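L-threonine dehydrogenase (Flavobacterium frigidimaris, PDB 2YY7) probably catalyses the NAD-dependent oxidation of L-threonine at its 3-hydroxyl and is built like the epimerases of the extended short-chain dehydrogenase-reductase superfamily. Local coordinates at residues L98-N103 against W153-Y157. Sequence-based numbering, arbitrary orientation.
Sequences LFHVLN and WCEYY
Leu-102 lies over one face of the Tyr-157 ring, where the two segments' backbones draw close, the CA atoms of Leu-102 and Tyr-157 being 7.1 Å apart. Leu-102 CB sits 3.7 Å from the centroid of the Tyr-157 ring and close to the ring normal, a CH-pi contact, while Leu-102 CD1 reaches along the same ring to Tyr-157 CD2 at 3.7 Å. With CG anti to the carbonyl carbon (chi1 -74°), the branched end of Leu-102 also brings CD1 within 4.3 Å of Trp-153 CB; a leucine's forked tip suits a place between a flat ring and the neighbouring helix turn. Deeper still, Leu-98 CD1 approaches Cys-154 SG at 4.1 Å, a looser apolar contact; a small, weakly polar side chain suits this buried spot against Trp-115. Farther out, Phe-99 turns the CE1–CZ edge of its ring onto the face of the Trp-153 indole. This is a T-shaped pair, with centroids 4.7 Å apart to the five-membered ring and planes at 75°; the broad, electron-rich indole face suits the phenyl C-H edge. At the partly exposed margin by Asn-103 the contact turns polar: the amide swings back so that Asn-103 ND2 lies 2.7 Å from Tyr-157 OH, near the ring plane and at its edge. Asparagine suits this margin, offering a polar group to the hydroxyl of a buried tyrosine. The segment axes run nearly parallel, 14° apart, and 11.0 Å from each other, consistent with large rings between them. Both helices lie on one side of the Rossmann sheet, where Leu-98 and Cys-154 rest on Trp-115 and Leu-102 on Ile-113 of strand 112-118; away from the sheet, Trp-91 of the second subunit packs edge-to-face with both Phe-99 and Trp-153, so the pair continues into the dimer interface.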
loop_
_atom_site.group_PDB
_atom_site.type_symbol
_atom_site.label_atom_id
_atom_site.label_comp_id
_atom_site.label_asym_id
_atom_site.label_seq_id
_atom_site.Cartn_x
_atom_site.Cartn_y
_atom_site.Cartn_z
ATOM N N LEU A 98 11.365 -4.764 7.000
ATOM C CA LEU A 98 11.791 -4.148 5.744
ATOM C C LEU A 98 12.328 -2.746 5.991
ATOM O O LEU A 98 13.331 -2.348 5.394
ATOM C CB LEU A 98 10.629 -4.084 4.745
ATOM C CG LEU A 98 10.910 -3.390 3.407
ATOM C CD1 LEU A 98 12.048 -4.090 2.663
ATOM C CD2 LEU A 98 9.637 -3.400 2.565
ATOM N N PHE A 99 11.661 -1.990 6.862
ATOM C CA PHE A 99 12.121 -0.637 7.170
ATOM C C PHE A 99 13.523 -0.666 7.780
ATOM O O PHE A 99 14.364 0.179 7.458
ATOM C CB PHE A 99 11.155 0.076 8.127
ATOM C CG PHE A 99 9.894 0.577 7.468
ATOM C CD1 PHE A 99 9.958 1.394 6.340
ATOM C CD2 PHE A 99 8.643 0.239 7.979
ATOM C CE1 PHE A 99 8.793 1.869 5.729
ATOM C CE2 PHE A 99 7.473 0.708 7.378
ATOM C CZ PHE A 99 7.549 1.524 6.249
ATOM N N HIS A 100 13.777 -1.631 8.661
ATOM C CA HIS A 100 15.101 -1.751 9.282
ATOM C C HIS A 100 16.186 -1.990 8.244
ATOM O O HIS A 100 17.222 -1.327 8.258
ATOM C CB HIS A 100 15.136 -2.896 10.290
ATOM C CG HIS A 100 14.206 -2.709 11.445
ATOM N ND1 HIS A 100 13.771 -1.466 11.853
ATOM C CD2 HIS A 100 13.658 -3.601 12.302
ATOM C CE1 HIS A 100 12.993 -1.602 12.912
ATOM N NE2 HIS A 100 12.910 -2.888 13.205
ATOM N N VAL A 101 15.956 -2.945 7.351
ATOM C CA VAL A 101 16.937 -3.257 6.313
ATOM C C VAL A 101 17.099 -2.095 5.331
ATOM O O VAL A 101 18.210 -1.793 4.903
ATOM C CB VAL A 101 16.548 -4.542 5.536
ATOM C CG1 VAL A 101 17.522 -4.781 4.383
ATOM C CG2 VAL A 101 16.563 -5.735 6.480
ATOM N N LEU A 102 15.994 -1.438 4.985
ATOM C CA LEU A 102 16.055 -0.309 4.062
ATOM C C LEU A 102 16.824 0.841 4.704
ATOM O O LEU A 102 17.609 1.517 4.036
ATOM C CB LEU A 102 14.644 0.156 3.664
ATOM C CG LEU A 102 13.842 -0.717 2.688
ATOM C CD1 LEU A 102 12.457 -0.105 2.480
ATOM C CD2 LEU A 102 14.570 -0.822 1.346
ATOM N N ASN A 103 16.596 1.060 5.999
ATOM C CA ASN A 103 17.286 2.123 6.729
ATOM C C ASN A 103 18.785 1.819 6.848
ATOM O O ASN A 103 19.603 2.736 6.906
ATOM C CB ASN A 103 16.663 2.312 8.121
ATOM C CG ASN A 103 15.424 3.204 8.096
ATOM O OD1 ASN A 103 14.563 3.122 8.978
ATOM N ND2 ASN A 103 15.340 4.074 7.096
ATOM N N TRP A 153 7.568 1.306 -0.807
ATOM C CA TRP A 153 8.677 1.824 -0.018
ATOM C C TRP A 153 10.043 1.484 -0.616
ATOM O O TRP A 153 10.970 2.289 -0.535
ATOM C CB TRP A 153 8.580 1.336 1.433
ATOM C CG TRP A 153 7.628 2.161 2.256
ATOM C CD1 TRP A 153 6.427 1.761 2.785
ATOM C CD2 TRP A 153 7.795 3.534 2.638
ATOM N NE1 TRP A 153 5.840 2.804 3.473
ATOM C CE2 TRP A 153 6.656 3.901 3.398
ATOM C CE3 TRP A 153 8.796 4.490 2.412
ATOM C CZ2 TRP A 153 6.494 5.187 3.935
ATOM C CZ3 TRP A 153 8.634 5.770 2.946
ATOM C CH2 TRP A 153 7.490 6.104 3.699
ATOM N N CYS A 154 10.177 0.303 -1.217
ATOM C CA CYS A 154 11.450 -0.062 -1.842
ATOM C C CYS A 154 11.756 0.932 -2.956
ATOM O O CYS A 154 12.883 1.417 -3.087
ATOM C CB CYS A 154 11.390 -1.472 -2.436
ATOM S SG CYS A 154 11.475 -2.787 -1.216
ATOM N N GLU A 155 10.741 1.231 -3.759
ATOM C CA GLU A 155 10.893 2.169 -4.862
ATOM C C GLU A 155 11.212 3.563 -4.327
ATOM O O GLU A 155 12.040 4.287 -4.889
ATOM C CB GLU A 155 9.609 2.211 -5.687
ATOM C CG GLU A 155 9.738 2.954 -6.999
ATOM C CD GLU A 155 8.449 2.938 -7.789
ATOM O OE1 GLU A 155 7.480 3.598 -7.360
ATOM O OE2 GLU A 155 8.402 2.260 -8.833
ATOM N N TYR A 156 10.549 3.937 -3.236
ATOM C CA TYR A 156 10.779 5.242 -2.629
ATOM C C TYR A 156 12.238 5.343 -2.187
ATOM O O TYR A 156 12.934 6.294 -2.541
ATOM C CB TYR A 156 9.876 5.447 -1.410
ATOM C CG TYR A 156 9.931 6.858 -0.863
ATOM C CD1 TYR A 156 9.122 7.863 -1.396
ATOM C CD2 TYR A 156 10.819 7.200 0.161
ATOM C CE1 TYR A 156 9.192 9.173 -0.925
ATOM C CE2 TYR A 156 10.898 8.516 0.637
ATOM C CZ TYR A 156 10.078 9.492 0.087
ATOM O OH TYR A 156 10.134 10.788 0.550
ATOM N N TYR A 157 12.697 4.368 -1.406
ATOM C CA TYR A 157 14.077 4.373 -0.925
ATOM C C TYR A 157 15.097 4.404 -2.058
ATOM O O TYR A 157 16.166 5.005 -1.925
ATOM C CB TYR A 157 14.334 3.164 -0.019
ATOM C CG TYR A 157 14.020 3.425 1.439
ATOM C CD1 TYR A 157 15.041 3.597 2.373
ATOM C CD2 TYR A 157 12.703 3.511 1.884
ATOM C CE1 TYR A 157 14.762 3.846 3.711
ATOM C CE2 TYR A 157 12.409 3.759 3.224
ATOM C CZ TYR A 157 13.444 3.925 4.133
ATOM O OH TYR A 157 13.162 4.160 5.462
#